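Local coordinates for odorant binding protein OBP69a (Ceratitis capitata, PDB 6HHE), which belongs to the PBP/GOBP family of secreted insect proteins and probably binds and carries odorants or pheromones, at residues A[43-48]-A[96-101]; A[62-67]-A[88-93]. One frame throughout, in Å; residues are numbered along the deposited sequence.

Interaction 1: A[43-48]-A[96-101]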
ATOM      1  N   ARG A  43      -5.308  12.488  -1.136  1.00 19.58           N
ATOM      2  CA  ARG A  43      -4.553  12.081  -2.325  1.00 18.99           C
ATOM      3  C   ARG A  43      -3.561  10.964  -2.016  1.00 19.66           C
ATOM      4  O   ARG A  43      -3.356  10.095  -2.854  1.00 20.12           O
ATOM      5  CB  ARG A  43      -3.800  13.249  -2.947  1.00 18.36           C
ATOM      6  CG  ARG A  43      -4.708  14.232  -3.597  1.00 19.84           C
ATOM      7  CD  ARG A  43      -4.006  15.559  -3.865  1.00 20.77           C
ATOM      8  NE  ARG A  43      -3.637  16.264  -2.651  1.00 21.75           N
ATOM      9  CZ  ARG A  43      -2.394  16.686  -2.380  1.00 21.56           C
ATOM     10  NH1 ARG A  43      -1.386  16.451  -3.212  1.00 29.06           N
ATOM     11  NH2 ARG A  43      -2.171  17.311  -1.216  1.00 24.41           N
ATOM     12  N   LEU A  44      -3.000  10.931  -0.796  1.00 17.88           N
ATOM     13  CA  LEU A  44      -2.122   9.825  -0.423  1.00 18.71           C
ATOM     14  C   LEU A  44      -2.925   8.546  -0.255  1.00 18.59           C
ATOM     15  O   LEU A  44      -2.489   7.483  -0.702  1.00 19.08           O
ATOM     16  CB  LEU A  44      -1.358  10.184   0.816  1.00 17.77           C
ATOM     17  CG  LEU A  44      -0.390   9.105   1.331  1.00 17.80           C
ATOM     18  CD1 LEU A  44       0.658   8.734   0.282  1.00 20.50           C
ATOM     19  CD2 LEU A  44       0.328   9.581   2.589  1.00 21.16           C
ATOM     20  N   LYS A  45      -4.107   8.628   0.373  1.00 19.04           N
ATOM     21  CA  LYS A  45      -4.952   7.448   0.513  1.00 18.03           C
ATOM     22  C   LYS A  45      -5.266   6.874  -0.859  1.00 22.18           C
ATOM     23  O   LYS A  45      -5.216   5.650  -1.067  1.00 21.35           O
ATOM     24  CB  LYS A  45      -6.264   7.818   1.238  1.00 18.31           C
ATOM     25  CG  LYS A  45      -6.068   8.462   2.601  1.00 19.58           C
ATOM     26  CD  LYS A  45      -7.423   8.575   3.314  1.00 22.45           C
ATOM     27  CE  LYS A  45      -7.160   9.271   4.587  1.00 24.56           C
ATOM     28  NZ  LYS A  45      -8.520   9.637   5.148  1.00 26.38           N
ATOM     29  N   CYS A  46      -5.587   7.737  -1.806  1.00 20.13           N
ATOM     30  CA  CYS A  46      -5.964   7.242  -3.120  1.00 21.07           C
ATOM     31  C   CYS A  46      -4.771   6.742  -3.911  1.00 19.82           C
ATOM     32  O   CYS A  46      -4.945   5.807  -4.697  1.00 20.21           O
ATOM     33  CB  CYS A  46      -6.696   8.302  -3.894  1.00 20.39           C
ATOM     34  SG  CYS A  46      -8.352   8.625  -3.227  1.00 24.96           S
ATOM     35  N   PHE A  47      -3.589   7.328  -3.730  1.00 19.74           N
ATOM     36  CA  PHE A  47      -2.382   6.733  -4.306  1.00 19.58           C
ATOM     37  C   PHE A  47      -2.201   5.310  -3.822  1.00 22.24           C
ATOM     38  O   PHE A  47      -1.866   4.417  -4.602  1.00 20.71           O
ATOM     39  CB  PHE A  47      -1.163   7.584  -3.948  1.00 19.86           C
ATOM     40  CG  PHE A  47       0.126   6.965  -4.350  1.00 22.15           C
ATOM     41  CD1 PHE A  47       0.567   7.088  -5.659  1.00 21.33           C
ATOM     42  CD2 PHE A  47       0.889   6.263  -3.429  1.00 24.15           C
ATOM     43  CE1 PHE A  47       1.769   6.458  -6.031  1.00 22.71           C
ATOM     44  CE2 PHE A  47       2.087   5.612  -3.792  1.00 22.67           C
ATOM     45  CZ  PHE A  47       2.519   5.741  -5.110  1.00 25.90           C
ATOM     46  N   ILE A  48      -2.319   5.089  -2.507  1.00 18.58           N
ATOM     47  CA  ILE A  48      -2.134   3.750  -1.962  1.00 20.22           C
ATOM     48  C   ILE A  48      -3.175   2.804  -2.541  1.00 23.82           C
ATOM     49  O   ILE A  48      -2.835   1.700  -2.994  1.00 23.23           O
ATOM     50  CB  ILE A  48      -2.191   3.796  -0.418  1.00 19.38           C
ATOM     51  CG1 ILE A  48      -1.065   4.667   0.102  1.00 22.19           C
ATOM     52  CG2 ILE A  48      -2.081   2.384   0.124  1.00 25.30           C
ATOM     53  CD1 ILE A  48      -1.103   4.880   1.576  1.00 24.07           C
ATOM     54  N   GLY A  96     -12.837   2.884  -1.069  1.00 38.17           N
ATOM     55  CA  GLY A  96     -11.628   2.136  -1.373  1.00 35.44           C
ATOM     56  C   GLY A  96     -10.373   2.822  -0.871  1.00 29.76           C
ATOM     57  O   GLY A  96      -9.445   2.152  -0.388  1.00 29.33           O
ATOM     58  N   CYS A  97     -10.309   4.150  -1.006  1.00 28.71           N
ATOM     59  CA  CYS A  97      -9.114   4.861  -0.576  1.00 25.27           C
ATOM     60  C   CYS A  97      -8.959   4.772   0.931  1.00 26.37           C
ATOM     61  O   CYS A  97      -7.847   4.536   1.409  1.00 23.17           O
ATOM     62  CB  CYS A  97      -9.097   6.333  -1.011  1.00 24.39           C
ATOM     63  SG  CYS A  97      -9.205   6.725  -2.846  1.00 33.56           S
ATOM     64  N   GLU A  98     -10.051   4.927   1.694  1.00 25.34           N
ATOM     65  CA  GLU A  98      -9.962   4.784   3.151  1.00 23.69           C
ATOM     66  C   GLU A  98      -9.558   3.364   3.543  1.00 24.26           C
ATOM     67  O   GLU A  98      -8.709   3.174   4.424  1.00 24.67           O
ATOM     68  CB  GLU A  98     -11.286   5.110   3.844  1.00 25.14           C
ATOM     69  CG  GLU A  98     -11.887   6.446   3.499  1.00 31.01           C
ATOM     70  CD  GLU A  98     -11.052   7.616   3.956  1.00 39.53           C
ATOM     71  OE1 GLU A  98     -11.270   8.736   3.425  1.00 39.81           O
ATOM     72  OE2 GLU A  98     -10.190   7.438   4.850  1.00 33.72           O
ATOM     73  N   THR A  99     -10.158   2.340   2.921  1.00 24.78           N
ATOM     74  CA  THR A  99      -9.747   0.961   3.194  1.00 25.09           C
ATOM     75  C   THR A  99      -8.270   0.751   2.893  1.00 20.97           C
ATOM     76  O   THR A  99      -7.552   0.129   3.690  1.00 22.37           O
ATOM     77  CB  THR A  99     -10.570  -0.035   2.383  1.00 25.21           C
ATOM     78  OG1 THR A  99     -11.952   0.120   2.726  1.00 28.48           O
ATOM     79  CG2 THR A  99     -10.165  -1.449   2.696  1.00 26.52           C
ATOM     80  N   ALA A 100      -7.791   1.236   1.738  1.00 21.08           N
ATOM     81  CA  ALA A 100      -6.370   1.057   1.437  1.00 19.28           C
ATOM     82  C   ALA A 100      -5.503   1.694   2.515  1.00 22.78           C
ATOM     83  O   ALA A 100      -4.489   1.110   2.937  1.00 21.67           O
ATOM     84  CB  ALA A 100      -6.033   1.670   0.078  1.00 21.84           C
ATOM     85  N   PHE A 101      -5.894   2.885   2.976  1.00 22.99           N
ATOM     86  CA  PHE A 101      -5.109   3.620   3.965  1.00 20.25           C
ATOM     87  C   PHE A 101      -5.108   2.914   5.297  1.00 18.77           C
ATOM     88  O   PHE A 101      -4.031   2.708   5.889  1.00 19.67           O
ATOM     89  CB  PHE A 101      -5.681   5.024   4.127  1.00 20.26           C
ATOM     90  CG  PHE A 101      -4.851   5.952   4.982  1.00 22.90           C
ATOM     91  CD1 PHE A 101      -3.748   6.595   4.446  1.00 22.18           C
ATOM     92  CD2 PHE A 101      -5.227   6.223   6.277  1.00 29.40           C
ATOM     93  CE1 PHE A 101      -3.023   7.542   5.217  1.00 24.88           C
ATOM     94  CE2 PHE A 101      -4.491   7.120   7.058  1.00 26.95           C
ATOM     95  CZ  PHE A 101      -3.396   7.752   6.526  1.00 25.57           C
TER

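Interaction 2: A[62-67]-A[88-93]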
ATOM      1  N   ASN A  62     -13.825  -3.489  -2.433  1.00 42.41           N
ATOM      2  CA  ASN A  62     -12.896  -2.945  -1.436  1.00 43.28           C
ATOM      3  C   ASN A  62     -12.454  -4.000  -0.423  1.00 44.02           C
ATOM      4  O   ASN A  62     -12.274  -3.707   0.759  1.00 38.11           O
ATOM      5  CB  ASN A  62     -13.495  -1.748  -0.708  1.00 47.09           C
ATOM      6  CG  ASN A  62     -13.868  -0.643  -1.637  1.00 47.76           C
ATOM      7  OD1 ASN A  62     -13.229  -0.442  -2.668  1.00 44.54           O
ATOM      8  ND2 ASN A  62     -14.913   0.088  -1.284  1.00 48.62           N
ATOM      9  N   ILE A  63     -12.277  -5.240  -0.875  1.00 41.87           N
ATOM     10  CA  ILE A  63     -11.721  -6.296  -0.033  1.00 39.69           C
ATOM     11  C   ILE A  63     -10.298  -6.569  -0.490  1.00 31.05           C
ATOM     12  O   ILE A  63     -10.024  -6.662  -1.697  1.00 30.91           O
ATOM     13  CB  ILE A  63     -12.575  -7.572  -0.059  1.00 45.14           C
ATOM     14  CG1 ILE A  63     -13.830  -7.356   0.783  1.00 48.28           C
ATOM     15  CG2 ILE A  63     -11.810  -8.728   0.524  1.00 39.36           C
ATOM     16  CD1 ILE A  63     -15.060  -7.226  -0.022  1.00 61.66           C
ATOM     17  N   VAL A  64      -9.388  -6.660   0.469  1.00 33.96           N
ATOM     18  CA  VAL A  64      -7.975  -6.835   0.163  1.00 29.66           C
ATOM     19  C   VAL A  64      -7.638  -8.315   0.085  1.00 31.12           C
ATOM     20  O   VAL A  64      -8.046  -9.095   0.947  1.00 40.51           O
ATOM     21  CB  VAL A  64      -7.142  -6.126   1.231  1.00 27.68           C
ATOM     22  CG1 VAL A  64      -5.654  -6.327   0.989  1.00 25.45           C
ATOM     23  CG2 VAL A  64      -7.542  -4.637   1.269  1.00 29.80           C
ATOM     24  N   HIS A  65      -6.833  -8.683  -0.904  1.00 28.12           N
ATOM     25  CA  HIS A  65      -6.419 -10.079  -1.112  1.00 28.31           C
ATOM     26  C   HIS A  65      -4.912 -10.150  -1.215  1.00 28.59           C
ATOM     27  O   HIS A  65      -4.353 -10.520  -2.239  1.00 29.99           O
ATOM     28  CB  HIS A  65      -7.070 -10.649  -2.361  1.00 33.88           C
ATOM     29  CG  HIS A  65      -8.553 -10.489  -2.387  1.00 39.67           C
ATOM     30  ND1 HIS A  65      -9.391 -11.222  -1.572  1.00 47.95           N
ATOM     31  CD2 HIS A  65      -9.350  -9.672  -3.111  1.00 39.76           C
ATOM     32  CE1 HIS A  65     -10.644 -10.870  -1.804  1.00 44.24           C
ATOM     33  NE2 HIS A  65     -10.646  -9.928  -2.730  1.00 44.88           N
ATOM     34  N   LEU A  66      -4.231  -9.773  -0.136  1.00 24.44           N
ATOM     35  CA  LEU A  66      -2.779  -9.827  -0.141  1.00 24.05           C
ATOM     36  C   LEU A  66      -2.284 -11.259  -0.310  1.00 26.02           C
ATOM     37  O   LEU A  66      -1.175 -11.484  -0.813  1.00 26.40           O
ATOM     38  CB  LEU A  66      -2.280  -9.208   1.163  1.00 22.50           C
ATOM     39  CG  LEU A  66      -0.807  -8.854   1.167  1.00 23.02           C
ATOM     40  CD1 LEU A  66      -0.591  -7.602   0.343  1.00 28.15           C
ATOM     41  CD2 LEU A  66      -0.347  -8.584   2.561  1.00 21.22           C
ATOM     42  N   ASP A  67      -3.085 -12.242   0.110  1.00 25.72           N
ATOM     43  CA  ASP A  67      -2.662 -13.621  -0.031  1.00 24.87           C
ATOM     44  C   ASP A  67      -2.442 -14.020  -1.486  1.00 35.51           C
ATOM     45  O   ASP A  67      -1.793 -15.038  -1.728  1.00 28.45           O
ATOM     46  CB  ASP A  67      -3.662 -14.515   0.682  1.00 26.39           C
ATOM     47  CG  ASP A  67      -5.095 -14.329   0.216  1.00 32.71           C
ATOM     48  OD1 ASP A  67      -5.556 -13.215  -0.117  1.00 32.35           O
ATOM     49  OD2 ASP A  67      -5.823 -15.338   0.229  1.00 33.43           O
ATOM     50  N   CYS A  88      -3.733  -8.359   9.377  1.00 23.36           N
ATOM     51  CA  CYS A  88      -4.365  -7.125   8.950  1.00 23.31           C
ATOM     52  C   CYS A  88      -5.606  -7.351   8.113  1.00 29.97           C
ATOM     53  O   CYS A  88      -6.553  -6.566   8.227  1.00 29.86           O
ATOM     54  CB  CYS A  88      -3.376  -6.265   8.163  1.00 24.84           C
ATOM     55  SG  CYS A  88      -2.035  -5.745   9.230  1.00 27.29           S
ATOM     56  N   GLY A  89      -5.618  -8.388   7.281  1.00 26.22           N
ATOM     57  CA  GLY A  89      -6.783  -8.639   6.437  1.00 25.93           C
ATOM     58  C   GLY A  89      -7.225  -7.381   5.723  1.00 26.49           C
ATOM     59  O   GLY A  89      -6.414  -6.664   5.126  1.00 26.43           O
ATOM     60  N   THR A  90      -8.528  -7.131   5.723  1.00 26.60           N
ATOM     61  CA  THR A  90      -9.088  -5.893   5.205  1.00 28.73           C
ATOM     62  C   THR A  90      -9.482  -5.026   6.395  1.00 31.85           C
ATOM     63  O   THR A  90     -10.259  -5.456   7.258  1.00 34.07           O
ATOM     64  CB  THR A  90     -10.301  -6.165   4.310  1.00 31.65           C
ATOM     65  OG1 THR A  90      -9.936  -7.041   3.254  1.00 31.02           O
ATOM     66  CG2 THR A  90     -10.801  -4.857   3.726  1.00 34.84           C
ATOM     67  N   GLN A  91      -8.909  -3.826   6.481  1.00 26.59           N
ATOM     68  CA  GLN A  91      -9.321  -2.851   7.478  1.00 28.92           C
ATOM     69  C   GLN A  91     -10.275  -1.905   6.760  1.00 33.51           C
ATOM     70  O   GLN A  91      -9.843  -0.973   6.075  1.00 27.83           O
ATOM     71  CB  GLN A  91      -8.133  -2.098   8.072  1.00 27.88           C
ATOM     72  CG  GLN A  91      -7.139  -2.975   8.856  1.00 24.67           C
ATOM     73  CD  GLN A  91      -7.743  -3.534  10.108  1.00 28.99           C
ATOM     74  OE1 GLN A  91      -8.295  -2.796  10.915  1.00 32.95           O
ATOM     75  NE2 GLN A  91      -7.635  -4.849  10.292  1.00 29.27           N
ATOM     76  N   SER A  92     -11.577  -2.143   6.908  1.00 32.46           N
ATOM     77  CA  SER A  92     -12.555  -1.479   6.052  1.00 36.08           C
ATOM     78  C   SER A  92     -12.817  -0.041   6.477  1.00 34.89           C
ATOM     79  O   SER A  92     -13.025   0.248   7.660  1.00 37.55           O
ATOM     80  CB  SER A  92     -13.878  -2.239   6.054  1.00 39.24           C
ATOM     81  OG  SER A  92     -13.744  -3.486   5.413  1.00 42.15           O
ATOM     82  N   GLY A  93     -12.829   0.851   5.497  1.00 32.52           N
ATOM     83  CA  GLY A  93     -13.271   2.212   5.692  1.00 33.64           C
ATOM     84  C   GLY A  93     -14.450   2.491   4.787  1.00 37.62           C
ATOM     85  O   GLY A  93     -15.005   1.564   4.186  1.00 38.17           O
TER
HETATM   86  O   HOH W   1     -13.875  -2.930   2.854  1.00 51.81           O

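Interaction 1: A[43-48]-A[96-101]
Lys45 sets off with CG anti to its own carbonyl carbon (chi1 -56°) and then runs fully extended, while Phe101 turns CG anti to its backbone N (chi1 -172°), a course that carries the lysine methylenes across one face of the Phe101 ring. Lys45 CG comes within 3.5 Å of Phe101 CD1. Further along, CE sits over the ring centre, a CH-pi contact with the Phe101 centroid 4.0 Å from Lys45 CE. The ammonium lies beyond, at most weakly attracted to the ring, and Lys45 NZ makes a 2.8 Å salt bridge to the syn lone pair of Glu98 OE2. Glu98 starts out pointing away, but a bend at chi2 brings its carboxylate back. Gln42 braces both charges, its OE1 taking NZ and its NE2 serving Glu98 OE1. On the other flank Cys46 SG and Cys97 SG are joined at 2.1 Å, with a disulfide torsion of 101°. Deeper in, Ile48 CG2 packs 4.0 Å from Ala100 CB. The two helices cross steeply, and the covalent link pins helix 42-55 to helix 96-110. With Cys18-Cys50 and Cys88-Cys106, it completes the interlocked three-disulfide pattern of the classical insect odorant-binding protein fold.

Interaction 2: A[62-67]-A[88-93]
The flat peptide group between Ile63 and Val64 meets Thr90, whose hydroxyl receives the amide hydrogen of Val64: Val64 N lies 2.9 Å from Thr90 OG1, with an N-H...O angle of 161°. Two other flat groups have neighbours in their own segments. The His65 ring has the carbonyl carbon of Ile63 over one face, offset toward the rim, and the Gln91 amide donates almost in its own plane, Gln91 NE2 reaching Cys88 O at 2.9 Å. Thr90 carries most of the contact. Its OG1 stands anti to its carbonyl carbon (chi1 -57°), which turns the hydroxyl to Val64 and leaves the methyl, Thr90 CG2, 3.5 Å from Asn62 O. Ile63 CG2 approaches the same hydroxyl at 3.7 Å from Thr90 OG1, the two side chains crossing at about a right angle. Val64 CB also nears Gly89 O, at 4.0 Å. At the outer end a water donates to Asn62 O and hydrogen-bonds Ser92 OG. Inward, Val64 packs on Tyr107 of helix 96-110. Gly89, first residue past helix 78-88, has positive phi and follows Cys88, disulfide-bonded to Cys106. The arrangement is surface loop-to-loop packing in an all-helical odorant-binding fold, joining the connections before helices 69-72 and 96-110.

Interaction 1 is the more buried of the two, a helix-helix crossing fixed by a covalent bond, a salt bridge and hydrocarbon packed on a ring. Interaction 2 lies at the surface between two loops and buries far less, relying on one direct hydrogen bond and a bridging water. Their centres are about 12 Å apart, and helix 96-110 is common ground: 96-101 is its first part, and 88-93 belongs to the connection leading into it. Thr99 makes the join, its OG1 probably hydrogen-bonded to Gly93 N and its CG2 packed against Thr90 CG2, while Gly96 CA rests near Asn62 OD1. Interaction 1 contains a whole disulfide, whereas 88-93 only begins at a cysteine, Cys88, bonded outside the contact.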